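Local coordinates for Lin1944 protein (Listeria innocua, PDB 3D7L), which probably acts as an oxidoreductase of the short-chain dehydrogenase/reductase (SDR) family, although its true function is not known, at residues 60-65 / 108-113; 149-154 / 193-198; 72-77 / 124-129; 68-73 / 82-87; 155-160 / 180-185. All coordinates share one frame; numbering follows the deposited sequence.

Contacts 1, 2 and 5 all build on the central parallel sheet. Contact 1 is deeply buried strand pairing, contact 2 partly buried pairing with the loop that leads into the last strand, and contact 5 a buried strand-to-helix interface. Strand 151-157 serves both contact 2 and contact 5, and strand 108-113 of contact 1 lies beside it. Contacts 3 and 4 lie away from the sheet, share Ser72 and Pro73, and both touch the second subunit; contact 3 is buried, contact 4 at the surface. Backbone bonds dominate contact 1, side-chain-to-backbone bonds contact 2, purely apolar packing contact 5, water-bridged packing contact 3 and a threonine hydroxyl contact 4.

Contact 1. Residues 60-65 / 108-113; sequences DAIVSA and GSFTLT
Ile62 and Phe110 form the tightest side-chain packing between these two strands. The two side chains leave the sheet side by side and point the same way, with Ile62 CD1 3.7 Å from Phe110 CE1 and Ile62 CB 3.9 Å from Phe110 CD1. With CG beside the backbone N (chi1 -70°), the ring end comes nearer the isoleucine. Helix 79-100 closes over this face through Val97, which touches Phe110. Farther along, Leu112 CD1 comes to 4.0 Å from Ser64 CB, while Ser64 OG is taken up by Gln93. Beneath these side chains the ladder is regular: Ile62 N to Ser109 O, Thr111 N to Ile62 O, and Ser64 N to Thr111 O at 2.8 Å, the last almost straight at 178°. These are neighbouring central strands of the parallel Rossmann-type sheet of SDR proteins, the first of them paired on its other edge with strand 5-9. The face carrying Ala61, Val63, Ser109 and Thr111 is looser. Here the side chains meet less closely, and two waters bond to the hydroxyls. One molecule sits 2.6 Å from both Ser109 OG and Thr111 OG1, and a second lies 2.7 Å from Ser109 OG; their bonds to Ile62 O and Asp60 O are weak. Thr111 OG1 also bonds to Ser189 of helix 179-191, whose Phe186 touches Val63. At the C-terminal end the ladder changes character: Thr113 OG1, rather than its backbone N, donates to Ser64 O at 2.7 Å, lying in the carbonyl plane on a lone pair.

Contact 2. Residues 149-154 / 193-198; sequences GIRINT and AQTGES
Arg151 and Asn153 both reach down to one acceptor, Gln194 O, and take it from different directions. Arg151 bends at chi3 (-69°), which brings its guanidinium group round so that NH1 meets Gln194 O at 2.9 Å, with the oxygen in the guanidinium plane and the donor in the carbonyl plane. Ala193 CA lies over one face of that group, toward its rim. Asn153 ND2 comes to the same oxygen at 3.0 Å from above the carbonyl plane, although the oxygen stays close to the plane of the asparagine amide. The other end of that amide is used too: Asn153 OD1 receives a bond from Glu197 N at 3.0 Å on a lone pair, and Glu197 CB packs 3.2 Å from it. One flat group thus spans the loop from residue 194 to residue 197. Ser189 O and OG give NH1 and ND2 second partners. Thr195 runs obliquely to both Arg151 and Ile152. Its OG1, anti to the backbone N (chi1 -164°), accepts a bond from Ile152 N at 2.9 Å and donates to a water that in turn bonds Ile150 O. Gly196 N then returns a bond to Ile152 O at 2.8 Å, and Thr154 N reaches Glu197 O. A second water joins Thr154 OG1 to Ser198 OG. Regular pairing begins only there, as Thr154 bridges Ser198 in parallel: the loop after helix 179-191 is being guided onto the sheet, completing a beta-alpha-beta crossover into the last strand of the Rossmann-type SDR fold.

Contact 3. Residues 72-77 / 124-129; sequences SPLTEL and QGASAA
The Gln124 side chain runs over the Ser72-Pro73 peptide, alongside the proline, and can be traced atom by atom. At its root, Gln124 CA makes a CH...O contact with Ser72 O at 3.3 Å. CB stays near the same oxygen at 3.9 Å. With CG turned beside the backbone N (chi1 -60°), the chain follows the proline, and CG rests 3.6 Å from Pro73 N. The extended chain then carries the amide carbon CD to 3.9 Å from Pro73 CD. At the tip, NE2 lies over Pro73 CD at 3.9 Å and bonds to Phe71 O, just before the segment. A second patch is apolar: Leu77 CD2 touches Ser127 CB at 4.0 Å and Ala126 CB at 4.3 Å, at the start of helix 126-142. Between the patches a water donates to Ser72 O at 2.8 Å and accepts from Ala126 N. Glu145 of the second subunit holds both sides, one carboxylate oxygen on Leu74 N and the other on Gln124 N. The polar joining of the two segments therefore runs through water and a neighbour's carboxylate, consistent with the second subunit completing this corner.

Contact 4. Residues 68-73 / 82-87; sequences SATFSP and NAVTIS
Thr85 and Thr70 supply the hydrogen bond of this contact. Thr70 N donates to Thr85 OG1 at 2.9 Å, with a moderately bent angle of 147° at the hydrogen, and the two side chains cross at about a right angle. The threonine of the helix is turned with OG1 beside its own backbone N (chi1 -52°), which faces the hydroxyl to the loop and sets CG2 against Ala69. The same Thr85 OG1 is also bonded to Ser127 OG of helix 126-142. Thr70 OG1 finds its partner one turn earlier in the helix, at Lys81 O. Within the helix, Ser87 OG folds back to donate to Val84 O at 3.1 Å.

Packing is slight. Thr85 CG2 sits 3.6 Å from Ala69 CB, and Thr70 OG1 comes to 3.8 Å from Val84 CB, these side chains too crossing at about a right angle. Ala69 CA closes in on Thr85 OG1 at 3.5 Å. Beyond the pair, Ala69 also rests on Ala128, while Phe71 turns away to meet Phe170 edge-to-face. The loop after strand 59-64 thus lies along the beginning of helix 79-100, beside helix 126-142. With so little apolar surface in play, position here probably depends more on a few directed polar bonds, and a single hydroxyl, Thr85 OG1, ties loop and both helices together.

Contact 5. Residues 155-160 / 180-185; sequences VSPNVL and AKVARA
Val155 O is gripped twice by Thr114, through its backbone and its hydroxyl OG1, and the valine side chain points toward helix 179-191. This is the strand-to-helix layer of a beta-alpha-beta crossover in the Rossmann-type SDR fold: segments 155-157 and 180-185 run nearly antiparallel, at 165°, with axes 8.8 Å apart, and the helix leads on to the last strand of the sheet. Everything that crosses between the two segments is apolar. Val182 is the hub. Its CG1, anti to the backbone N (chi1 -176°), points at the strand and meets Val155 CG1 at 3.7 Å and Pro157 CB at 3.8 Å. The other methyl, CG2, touches Pro157 CB and Leu160, whose side chain comes back from the following loop and crosses the valine at about a right angle. Pro157 likewise stands roughly perpendicular to it, offering CB and CG rather than the whole ring. One turn along the helix, Ala185 CB fits against both methyls of Val155. Neighbours extend the cluster: Phe186 touches Val155, Val201 of the last strand lies against Val182 and Ala185, and Leu15 of helix 14-23 also packs on Val182. On the strand's other face Ser156 turns away, its OG bonded to Tyr202 OH. At the loop end of the interface, Leu160 CD2 comes to 3.9 Å from Val182 CG2.

Contact 1. Residues 60-65 / 108-113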
# COMPACT_ATOMS: atom_id res chain seq x y z
N ASP D 60 3.51 19.89 -17.52
CA ASP D 60 4.69 20.00 -16.67
C ASP D 60 4.47 19.30 -15.34
O ASP D 60 5.43 18.85 -14.71
CB ASP D 60 5.04 21.46 -16.43
CG ASP D 60 5.37 22.17 -17.70
OD1 ASP D 60 4.57 23.02 -18.13
OD2 ASP D 60 6.41 21.82 -18.31
N ALA D 61 3.22 19.19 -14.91
CA ALA D 61 2.92 18.55 -13.61
C ALA D 61 1.59 17.86 -13.66
O ALA D 61 0.65 18.37 -14.27
CB ALA D 61 2.93 19.56 -12.47
N ILE D 62 1.51 16.72 -12.99
CA ILE D 62 0.27 15.98 -12.82
C ILE D 62 0.11 15.83 -11.31
O ILE D 62 1.01 15.30 -10.62
CB ILE D 62 0.30 14.60 -13.52
CG1 ILE D 62 0.40 14.75 -15.05
CG2 ILE D 62 -0.93 13.75 -13.10
CD1 ILE D 62 0.70 13.46 -15.78
N VAL D 63 -1.02 16.32 -10.83
CA VAL D 63 -1.34 16.43 -9.43
C VAL D 63 -2.63 15.68 -9.20
O VAL D 63 -3.66 15.99 -9.78
CB VAL D 63 -1.59 17.88 -9.01
CG1 VAL D 63 -1.90 17.95 -7.53
CG2 VAL D 63 -0.39 18.78 -9.36
N SER D 64 -2.58 14.71 -8.30
CA SER D 64 -3.76 13.95 -7.94
C SER D 64 -4.16 14.33 -6.53
O SER D 64 -3.39 14.08 -5.58
CB SER D 64 -3.45 12.45 -8.01
OG SER D 64 -4.47 11.68 -7.37
N ALA D 65 -5.32 14.98 -6.41
CA ALA D 65 -5.96 15.21 -5.12
C ALA D 65 -7.29 14.45 -5.11
O ALA D 65 -8.35 14.99 -4.78
CB ALA D 65 -6.15 16.69 -4.90
N GLY D 108 9.43 17.35 -15.37
CA GLY D 108 8.08 17.46 -14.83
C GLY D 108 7.98 16.69 -13.52
O GLY D 108 8.97 16.12 -13.06
N SER D 109 6.79 16.68 -12.91
CA SER D 109 6.59 15.96 -11.64
C SER D 109 5.20 15.36 -11.51
O SER D 109 4.26 15.85 -12.13
CB SER D 109 6.81 16.90 -10.45
OG SER D 109 5.76 17.85 -10.36
N PHE D 110 5.09 14.30 -10.69
CA PHE D 110 3.81 13.78 -10.18
C PHE D 110 3.66 14.16 -8.70
O PHE D 110 4.63 14.10 -7.95
CB PHE D 110 3.76 12.25 -10.24
CG PHE D 110 3.67 11.68 -11.62
CD1 PHE D 110 2.45 11.60 -12.28
CD2 PHE D 110 4.81 11.20 -12.25
CE1 PHE D 110 2.36 11.06 -13.56
CE2 PHE D 110 4.72 10.65 -13.55
CZ PHE D 110 3.49 10.57 -14.18
N THR D 111 2.46 14.54 -8.27
CA THR D 111 2.17 14.67 -6.83
C THR D 111 0.92 13.86 -6.51
O THR D 111 -0.12 14.08 -7.12
CB THR D 111 1.99 16.10 -6.39
OG1 THR D 111 3.06 16.88 -6.90
CG2 THR D 111 1.94 16.21 -4.88
N LEU D 112 1.02 12.95 -5.54
CA LEU D 112 -0.11 12.06 -5.19
C LEU D 112 -0.61 12.32 -3.78
O LEU D 112 0.15 12.81 -2.95
CB LEU D 112 0.33 10.60 -5.35
CG LEU D 112 0.17 9.85 -6.67
CD1 LEU D 112 0.11 10.71 -7.97
CD2 LEU D 112 1.20 8.68 -6.78
N THR D 113 -1.86 11.99 -3.47
CA THR D 113 -2.36 12.29 -2.11
C THR D 113 -2.44 11.03 -1.25
O THR D 113 -2.93 10.02 -1.72
CB THR D 113 -3.73 13.02 -2.11
OG1 THR D 113 -3.63 14.23 -2.87
CG2 THR D 113 -4.19 13.35 -0.69
O HOH W 1 6.59 20.07 -11.74
O HOH W 2 3.31 17.38 -9.47

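Contact 2. Residues 149-154 / 193-198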
# COMPACT_ATOMS: atom_id res chain seq x y z
N GLY D 149 14.33 13.32 -15.88
CA GLY D 149 14.43 14.23 -14.72
C GLY D 149 13.11 14.42 -13.98
O GLY D 149 12.99 15.31 -13.13
N ILE D 150 12.15 13.58 -14.28
CA ILE D 150 10.83 13.66 -13.70
C ILE D 150 10.85 13.34 -12.21
O ILE D 150 11.57 12.44 -11.77
CB ILE D 150 9.84 12.76 -14.45
CG1 ILE D 150 9.48 13.40 -15.82
CG2 ILE D 150 8.59 12.53 -13.63
CD1 ILE D 150 9.07 12.40 -16.91
N ARG D 151 10.10 14.11 -11.42
CA ARG D 151 10.04 13.92 -9.96
C ARG D 151 8.69 13.40 -9.51
O ARG D 151 7.68 13.56 -10.23
CB ARG D 151 10.38 15.22 -9.22
CG ARG D 151 11.71 15.88 -9.69
CD ARG D 151 11.96 17.25 -9.00
NE ARG D 151 10.99 18.23 -9.47
CZ ARG D 151 9.92 18.66 -8.80
NH1 ARG D 151 9.66 18.26 -7.56
NH2 ARG D 151 9.12 19.54 -9.36
N ILE D 152 8.66 12.75 -8.35
CA ILE D 152 7.39 12.27 -7.79
C ILE D 152 7.41 12.32 -6.26
O ILE D 152 8.30 11.76 -5.62
CB ILE D 152 7.01 10.83 -8.32
CG1 ILE D 152 5.74 10.31 -7.61
CG2 ILE D 152 8.19 9.82 -8.10
CD1 ILE D 152 5.06 9.15 -8.36
N ASN D 153 6.42 13.02 -5.70
CA ASN D 153 6.28 13.12 -4.24
C ASN D 153 4.84 12.82 -3.81
O ASN D 153 3.95 12.77 -4.64
CB ASN D 153 6.64 14.53 -3.75
CG ASN D 153 8.04 14.95 -4.12
OD1 ASN D 153 9.02 14.34 -3.67
ND2 ASN D 153 8.16 16.02 -4.92
N THR D 154 4.62 12.64 -2.51
CA THR D 154 3.27 12.51 -2.00
C THR D 154 3.02 13.57 -0.94
O THR D 154 3.95 14.03 -0.27
CB THR D 154 2.95 11.10 -1.43
OG1 THR D 154 3.90 10.75 -0.43
CG2 THR D 154 2.97 10.07 -2.52
N ALA D 193 12.14 21.06 -6.04
CA ALA D 193 12.98 20.19 -6.87
C ALA D 193 13.31 18.87 -6.22
O ALA D 193 14.24 18.16 -6.66
CB ALA D 193 14.28 20.92 -7.27
N GLN D 194 12.55 18.53 -5.18
CA GLN D 194 12.76 17.27 -4.45
C GLN D 194 11.96 16.13 -5.06
O GLN D 194 11.00 16.37 -5.80
CB GLN D 194 12.40 17.45 -2.96
CG GLN D 194 13.08 18.68 -2.32
CD GLN D 194 12.66 18.94 -0.87
OE1 GLN D 194 11.68 18.38 -0.37
NE2 GLN D 194 13.42 19.79 -0.20
N THR D 195 12.36 14.90 -4.75
CA THR D 195 11.65 13.73 -5.24
C THR D 195 11.72 12.59 -4.21
O THR D 195 12.61 12.55 -3.37
CB THR D 195 12.20 13.27 -6.62
OG1 THR D 195 11.27 12.38 -7.25
CG2 THR D 195 13.57 12.58 -6.48
N GLY D 196 10.77 11.67 -4.28
CA GLY D 196 10.72 10.55 -3.35
C GLY D 196 10.30 10.94 -1.95
O GLY D 196 10.48 10.16 -1.00
N GLU D 197 9.72 12.14 -1.82
CA GLU D 197 9.33 12.68 -0.54
C GLU D 197 7.86 12.43 -0.23
O GLU D 197 7.02 12.36 -1.13
CB GLU D 197 9.60 14.18 -0.49
CG GLU D 197 11.06 14.59 -0.74
CD GLU D 197 12.04 14.01 0.27
OE1 GLU D 197 11.67 13.78 1.46
OE2 GLU D 197 13.19 13.77 -0.14
N SER D 198 7.60 12.25 1.06
CA SER D 198 6.26 12.26 1.66
C SER D 198 6.21 13.52 2.54
O SER D 198 6.94 13.63 3.54
CB SER D 198 6.04 10.97 2.48
OG SER D 198 4.82 11.03 3.23
O HOH W 3 12.37 11.12 -9.37
O HOH W 4 2.80 9.94 1.81

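Contact 3. Residues 72-77 / 124-129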
# COMPACT_ATOMS: atom_id res chain seq x y z
N SER D 72 -15.06 1.58 6.38
CA SER D 72 -15.87 0.55 7.06
C SER D 72 -15.14 0.04 8.33
O SER D 72 -13.91 -0.05 8.34
CB SER D 72 -16.09 -0.62 6.10
OG SER D 72 -16.47 -1.82 6.79
N PRO D 73 -15.89 -0.30 9.40
CA PRO D 73 -15.29 -1.03 10.51
C PRO D 73 -14.59 -2.27 10.00
O PRO D 73 -15.07 -2.90 9.04
CB PRO D 73 -16.51 -1.45 11.35
CG PRO D 73 -17.53 -0.45 11.05
CD PRO D 73 -17.33 -0.05 9.62
N LEU D 74 -13.47 -2.61 10.64
CA LEU D 74 -12.66 -3.78 10.26
C LEU D 74 -13.44 -5.08 10.12
O LEU D 74 -13.27 -5.81 9.12
CB LEU D 74 -11.49 -4.00 11.22
CG LEU D 74 -10.65 -5.25 10.92
CD1 LEU D 74 -9.89 -5.10 9.56
CD2 LEU D 74 -9.68 -5.57 12.08
N THR D 75 -14.30 -5.39 11.08
CA THR D 75 -15.02 -6.65 11.03
C THR D 75 -16.13 -6.66 9.96
O THR D 75 -16.74 -7.69 9.71
CB THR D 75 -15.57 -7.07 12.41
OG1 THR D 75 -16.44 -6.04 12.89
CG2 THR D 75 -14.40 -7.25 13.42
N GLU D 76 -16.40 -5.50 9.36
CA GLU D 76 -17.38 -5.35 8.28
C GLU D 76 -16.70 -5.17 6.94
O GLU D 76 -17.36 -5.02 5.91
CB GLU D 76 -18.25 -4.11 8.52
CG GLU D 76 -19.54 -4.33 9.30
CD GLU D 76 -19.37 -5.23 10.50
OE1 GLU D 76 -19.87 -6.37 10.43
OE2 GLU D 76 -18.72 -4.81 11.49
N LEU D 77 -15.37 -5.13 6.96
CA LEU D 77 -14.59 -4.86 5.76
C LEU D 77 -14.37 -6.17 5.00
O LEU D 77 -13.55 -6.99 5.39
CB LEU D 77 -13.26 -4.20 6.13
CG LEU D 77 -12.27 -3.81 5.02
CD1 LEU D 77 -12.93 -2.97 3.92
CD2 LEU D 77 -11.05 -3.12 5.63
N GLN D 124 -12.40 2.39 11.53
CA GLN D 124 -12.88 2.51 10.14
C GLN D 124 -11.83 2.88 9.09
O GLN D 124 -12.13 2.92 7.87
CB GLN D 124 -14.10 3.44 10.04
CG GLN D 124 -15.26 2.95 10.86
CD GLN D 124 -16.55 3.68 10.56
OE1 GLN D 124 -17.23 4.16 11.47
NE2 GLN D 124 -16.90 3.77 9.29
N GLY D 125 -10.60 3.13 9.54
CA GLY D 125 -9.56 3.61 8.65
C GLY D 125 -8.65 2.59 7.98
O GLY D 125 -7.77 3.00 7.24
N ALA D 126 -8.84 1.29 8.20
CA ALA D 126 -7.86 0.27 7.77
C ALA D 126 -7.63 0.25 6.27
O ALA D 126 -6.49 0.09 5.80
CB ALA D 126 -8.26 -1.13 8.25
N SER D 127 -8.72 0.40 5.52
CA SER D 127 -8.66 0.35 4.08
C SER D 127 -8.02 1.63 3.51
O SER D 127 -7.21 1.57 2.59
CB SER D 127 -10.05 0.11 3.53
OG SER D 127 -10.03 -0.03 2.12
N ALA D 128 -8.35 2.78 4.08
CA ALA D 128 -7.68 4.02 3.64
C ALA D 128 -6.18 4.02 4.05
O ALA D 128 -5.29 4.43 3.28
CB ALA D 128 -8.42 5.24 4.19
N ALA D 129 -5.89 3.51 5.24
CA ALA D 129 -4.51 3.30 5.70
C ALA D 129 -3.68 2.50 4.67
O ALA D 129 -2.61 2.94 4.24
CB ALA D 129 -4.51 2.59 7.07
O HOH W 5 -11.28 -0.35 9.30

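Contact 4. Residues 68-73 / 82-87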
# COMPACT_ATOMS: atom_id res chain seq x y z
N SER D 68 -10.78 7.44 -3.77
CA SER D 68 -11.67 7.11 -2.67
C SER D 68 -11.27 5.79 -2.04
O SER D 68 -10.79 4.89 -2.74
CB SER D 68 -13.12 6.97 -3.15
OG SER D 68 -13.50 8.07 -3.97
N ALA D 69 -11.53 5.69 -0.74
CA ALA D 69 -11.25 4.51 0.07
C ALA D 69 -12.48 4.14 0.90
O ALA D 69 -13.09 5.03 1.52
CB ALA D 69 -10.07 4.78 1.02
N THR D 70 -12.83 2.86 0.91
CA THR D 70 -13.88 2.37 1.80
C THR D 70 -13.57 2.72 3.25
O THR D 70 -12.44 2.48 3.72
CB THR D 70 -14.07 0.84 1.66
OG1 THR D 70 -14.66 0.57 0.39
CG2 THR D 70 -14.98 0.29 2.74
N PHE D 71 -14.58 3.27 3.94
CA PHE D 71 -14.50 3.70 5.34
C PHE D 71 -15.46 2.83 6.16
O PHE D 71 -16.53 3.28 6.55
CB PHE D 71 -14.86 5.19 5.43
CG PHE D 71 -14.53 5.85 6.75
CD1 PHE D 71 -15.56 6.34 7.55
CD2 PHE D 71 -13.20 6.04 7.17
CE1 PHE D 71 -15.29 6.99 8.77
CE2 PHE D 71 -12.90 6.70 8.39
CZ PHE D 71 -13.96 7.17 9.20
N SER D 72 -15.06 1.58 6.38
CA SER D 72 -15.87 0.55 7.06
C SER D 72 -15.14 0.04 8.33
O SER D 72 -13.91 -0.05 8.34
CB SER D 72 -16.09 -0.62 6.10
OG SER D 72 -16.47 -1.82 6.79
N PRO D 73 -15.89 -0.30 9.40
CA PRO D 73 -15.29 -1.03 10.51
C PRO D 73 -14.59 -2.27 10.00
O PRO D 73 -15.07 -2.90 9.04
CB PRO D 73 -16.51 -1.45 11.35
CG PRO D 73 -17.53 -0.45 11.05
CD PRO D 73 -17.33 -0.05 9.62
N ASN D 82 -13.14 -3.82 0.15
CA ASN D 82 -11.75 -3.40 0.11
C ASN D 82 -11.25 -3.20 -1.34
O ASN D 82 -10.34 -2.39 -1.60
CB ASN D 82 -10.91 -4.42 0.88
CG ASN D 82 -9.55 -3.89 1.28
OD1 ASN D 82 -8.53 -4.52 1.00
ND2 ASN D 82 -9.52 -2.75 1.95
N ALA D 83 -11.85 -3.94 -2.27
CA ALA D 83 -11.59 -3.86 -3.70
C ALA D 83 -11.90 -2.50 -4.29
O ALA D 83 -11.30 -2.09 -5.30
CB ALA D 83 -12.40 -4.94 -4.45
N VAL D 84 -12.84 -1.80 -3.67
CA VAL D 84 -13.19 -0.45 -4.10
C VAL D 84 -12.01 0.51 -3.84
O VAL D 84 -11.55 1.21 -4.74
CB VAL D 84 -14.53 0.04 -3.41
CG1 VAL D 84 -14.90 1.42 -3.91
CG2 VAL D 84 -15.68 -0.95 -3.68
N THR D 85 -11.50 0.49 -2.61
CA THR D 85 -10.27 1.25 -2.30
C THR D 85 -9.16 0.92 -3.30
O THR D 85 -8.52 1.83 -3.87
CB THR D 85 -9.76 0.89 -0.91
OG1 THR D 85 -10.83 1.03 0.00
CG2 THR D 85 -8.58 1.83 -0.49
N ILE D 86 -8.95 -0.38 -3.50
CA ILE D 86 -7.91 -0.88 -4.39
C ILE D 86 -8.00 -0.30 -5.79
O ILE D 86 -6.97 0.04 -6.38
CB ILE D 86 -7.83 -2.42 -4.40
CG1 ILE D 86 -7.33 -2.92 -3.03
CG2 ILE D 86 -6.91 -2.91 -5.51
CD1 ILE D 86 -7.29 -4.43 -2.89
N SER D 87 -9.22 -0.14 -6.31
CA SER D 87 -9.38 0.40 -7.67
C SER D 87 -9.27 1.92 -7.74
O SER D 87 -9.01 2.47 -8.81
CB SER D 87 -10.68 -0.08 -8.35
OG SER D 87 -11.80 0.61 -7.82

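Contact 5. Residues 155-160 / 180-185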
# COMPACT_ATOMS: atom_id res chain seq x y z
N VAL D 155 1.76 13.96 -0.80
CA VAL D 155 1.34 14.87 0.25
C VAL D 155 0.37 14.10 1.16
O VAL D 155 -0.56 13.46 0.67
CB VAL D 155 0.74 16.17 -0.31
CG1 VAL D 155 0.15 17.06 0.83
CG2 VAL D 155 1.80 16.94 -1.12
N SER D 156 0.64 14.12 2.46
CA SER D 156 -0.16 13.36 3.44
C SER D 156 -0.82 14.33 4.42
O SER D 156 -0.18 14.84 5.34
CB SER D 156 0.67 12.34 4.18
OG SER D 156 -0.17 11.57 5.04
N PRO D 157 -2.11 14.61 4.20
CA PRO D 157 -2.76 15.54 5.10
C PRO D 157 -3.40 14.89 6.31
O PRO D 157 -3.81 13.72 6.28
CB PRO D 157 -3.87 16.15 4.22
CG PRO D 157 -3.86 15.35 2.91
CD PRO D 157 -3.00 14.17 3.12
N ASN D 158 -3.50 15.70 7.36
CA ASN D 158 -4.37 15.41 8.50
C ASN D 158 -5.80 15.73 8.06
O ASN D 158 -6.03 16.26 6.96
CB ASN D 158 -3.95 16.30 9.67
CG ASN D 158 -4.40 15.78 11.01
OD1 ASN D 158 -5.33 14.98 11.11
ND2 ASN D 158 -3.71 16.23 12.08
N VAL D 159 -6.76 15.42 8.92
CA VAL D 159 -8.14 15.88 8.69
C VAL D 159 -8.17 17.41 8.47
O VAL D 159 -7.46 18.15 9.16
CB VAL D 159 -9.12 15.43 9.85
CG1 VAL D 159 -8.63 15.90 11.22
CG2 VAL D 159 -10.55 15.95 9.60
N LEU D 160 -8.97 17.86 7.50
CA LEU D 160 -9.10 19.31 7.20
C LEU D 160 -10.08 20.07 8.10
O LEU D 160 -11.19 19.58 8.38
CB LEU D 160 -9.48 19.55 5.74
CG LEU D 160 -8.66 18.82 4.68
CD1 LEU D 160 -9.18 19.19 3.31
CD2 LEU D 160 -7.17 19.16 4.83
N ALA D 180 -5.72 25.26 3.06
CA ALA D 180 -4.68 26.19 2.59
C ALA D 180 -3.25 25.78 2.96
O ALA D 180 -2.31 26.02 2.18
CB ALA D 180 -4.96 27.62 3.07
N LYS D 181 -3.06 25.21 4.15
CA LYS D 181 -1.72 24.80 4.59
C LYS D 181 -1.28 23.55 3.84
O LYS D 181 -0.13 23.45 3.40
CB LYS D 181 -1.69 24.59 6.10
CG LYS D 181 -0.33 24.26 6.68
CD LYS D 181 -0.47 23.94 8.14
CE LYS D 181 0.88 23.64 8.77
NZ LYS D 181 0.74 23.40 10.23
N VAL D 182 -2.17 22.58 3.69
CA VAL D 182 -1.86 21.40 2.91
C VAL D 182 -1.52 21.78 1.46
O VAL D 182 -0.65 21.18 0.85
CB VAL D 182 -3.01 20.37 2.95
CG1 VAL D 182 -2.63 19.09 2.20
CG2 VAL D 182 -3.37 20.02 4.41
N ALA D 183 -2.19 22.80 0.92
CA ALA D 183 -2.02 23.19 -0.50
C ALA D 183 -0.59 23.68 -0.78
O ALA D 183 -0.08 23.52 -1.89
CB ALA D 183 -3.05 24.23 -0.90
N ARG D 184 0.05 24.25 0.25
CA ARG D 184 1.45 24.69 0.20
C ARG D 184 2.42 23.54 -0.10
O ARG D 184 3.38 23.72 -0.85
CB ARG D 184 1.85 25.38 1.51
CG ARG D 184 1.32 26.78 1.69
CD ARG D 184 1.79 27.37 3.05
NE ARG D 184 1.12 28.63 3.35
CZ ARG D 184 1.51 29.83 2.93
NH1 ARG D 184 2.60 29.99 2.18
NH2 ARG D 184 0.80 30.91 3.27
N ALA D 185 2.16 22.36 0.48
CA ALA D 185 2.92 21.13 0.24
C ALA D 185 2.85 20.65 -1.21
O ALA D 185 3.87 20.17 -1.78
CB ALA D 185 2.44 20.03 1.20